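Long-range contact in lipoxygenase (Cyanothece sp., PDB 5EK8), which is a non-heme iron 9R-lipoxygenase that probably inserts molecular oxygen into polyunsaturated fatty acids: residues K110-L115 against G145-Q150. Sequence-based numbering, arbitrary orientation.
Sequences KDAPDL and GDNVTQ
Asp114 accepts the backbone N-H of Asn147 through its carboxylate, the Asn147 N to Asp114 OD1 bond measuring 2.7 Å and running almost straight at 174°. This bond helps tie together two loops at the outer end of the β-sandwich domain, probably the PLAT domain of this lipoxygenase, far from the iron. The side chain can reach the amide because CG stands beside the backbone N and anti to the carbonyl carbon (chi1 -58°). The next amide is held too, with Val148 N donating to Pro113 O at 3.1 Å, so consecutive N-H groups of the 145-150 loop are gripped by neighbouring residues. A third bond, Leu115 N to Gly145 O at 2.9 Å, sits just beyond the antiparallel pairing of strands 115-126 and 132-143, where the 145-150 loop leaves it. A second carboxylate lies close by: Asp146 OD2 is 4.6 Å from Asp114 OD1, the two planes turned 63° apart, and Arg78 forms a salt bridge with Asp146 that probably eases the repulsion. On the 110-115 side, Asp77 OD2 accepts the backbone N of Asp114 and also pairs with Lys110. With only a methyl group in place of the Asp114 carboxylate, as in an alanine here, the Asn147 amide would probably lose its acceptor and the loop be freer to shift. Alongside these bonds, the buried Leu115 and Val148 cross at about a right angle, Leu115 CD1 lying 3.8 Å from Val148 CG2, and both touch Tyr102 of strand 97-102 and Tyr153 of strand 152-160. Farther along, Ala112 of the 110-115 loop points its methyl toward 145-150, where Ala112 CB meets Thr149 CG2 at 3.6 Å.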
# COMPACT_ATOMS: atom_id res chain seq x y z
N LYS A 110 10.37 22.24 -43.32
CA LYS A 110 10.93 23.57 -43.08
C LYS A 110 12.45 23.63 -43.21
O LYS A 110 13.12 22.62 -43.41
CB LYS A 110 10.54 24.07 -41.69
CG LYS A 110 11.11 23.23 -40.58
CD LYS A 110 9.99 22.66 -39.74
CE LYS A 110 10.38 21.31 -39.19
NZ LYS A 110 11.70 21.38 -38.50
N ASP A 111 12.97 24.85 -43.07
CA ASP A 111 14.38 25.12 -43.27
C ASP A 111 15.18 24.91 -41.99
O ASP A 111 16.38 24.61 -42.05
CB ASP A 111 14.57 26.55 -43.76
CG ASP A 111 13.65 26.90 -44.92
OD1 ASP A 111 13.42 26.03 -45.78
OD2 ASP A 111 13.15 28.04 -44.95
N ALA A 112 14.52 25.07 -40.85
CA ALA A 112 15.17 24.92 -39.56
C ALA A 112 14.20 24.39 -38.52
O ALA A 112 13.05 24.82 -38.46
CB ALA A 112 15.76 26.25 -39.10
N PRO A 113 14.66 23.44 -37.69
CA PRO A 113 13.81 22.88 -36.64
C PRO A 113 13.44 23.88 -35.53
O PRO A 113 14.25 24.72 -35.15
CB PRO A 113 14.65 21.73 -36.08
CG PRO A 113 16.05 22.01 -36.51
CD PRO A 113 15.94 22.72 -37.81
N ASP A 114 12.21 23.77 -35.04
CA ASP A 114 11.76 24.47 -33.84
C ASP A 114 11.74 23.46 -32.70
O ASP A 114 10.82 22.65 -32.59
CB ASP A 114 10.38 25.09 -34.05
CG ASP A 114 10.34 26.06 -35.22
OD1 ASP A 114 11.40 26.67 -35.51
OD2 ASP A 114 9.27 26.22 -35.84
N LEU A 115 12.76 23.52 -31.85
CA LEU A 115 13.08 22.41 -30.95
C LEU A 115 12.09 22.17 -29.82
O LEU A 115 11.41 23.08 -29.34
CB LEU A 115 14.48 22.61 -30.37
CG LEU A 115 15.60 22.40 -31.39
CD1 LEU A 115 16.96 22.54 -30.74
CD2 LEU A 115 15.46 21.04 -32.07
N GLY A 145 14.10 26.59 -28.43
CA GLY A 145 14.17 27.69 -29.38
C GLY A 145 13.59 27.38 -30.75
O GLY A 145 13.52 26.22 -31.17
N ASP A 146 13.18 28.43 -31.45
CA ASP A 146 12.64 28.30 -32.79
C ASP A 146 13.68 28.72 -33.82
O ASP A 146 14.59 29.50 -33.51
CB ASP A 146 11.37 29.14 -32.95
CG ASP A 146 10.42 28.98 -31.78
OD1 ASP A 146 9.70 29.95 -31.46
OD2 ASP A 146 10.40 27.88 -31.19
N ASN A 147 13.54 28.21 -35.04
CA ASN A 147 14.46 28.53 -36.13
C ASN A 147 15.91 28.24 -35.77
O ASN A 147 16.81 29.00 -36.14
CB ASN A 147 14.31 29.99 -36.55
CG ASN A 147 14.33 30.17 -38.06
OD1 ASN A 147 13.72 29.40 -38.79
ND2 ASN A 147 15.03 31.20 -38.52
N VAL A 148 16.14 27.15 -35.05
CA VAL A 148 17.47 26.78 -34.60
C VAL A 148 18.39 26.49 -35.78
O VAL A 148 18.23 25.48 -36.47
CB VAL A 148 17.45 25.57 -33.66
CG1 VAL A 148 18.86 25.13 -33.31
CG2 VAL A 148 16.65 25.89 -32.40
N THR A 149 19.35 27.38 -36.00
CA THR A 149 20.29 27.26 -37.10
C THR A 149 21.73 27.30 -36.59
O THR A 149 22.65 27.72 -37.29
CB THR A 149 20.08 28.36 -38.15
OG1 THR A 149 19.69 29.57 -37.48
CG2 THR A 149 18.98 27.96 -39.11
N GLN A 150 21.90 26.87 -35.35
CA GLN A 150 23.21 26.78 -34.72
C GLN A 150 23.57 25.31 -34.54
O GLN A 150 22.71 24.51 -34.20
CB GLN A 150 23.21 27.50 -33.38
CG GLN A 150 22.11 28.53 -33.25
CD GLN A 150 21.64 28.71 -31.82
OE1 GLN A 150 22.24 28.18 -30.88
NE2 GLN A 150 20.54 29.44 -31.64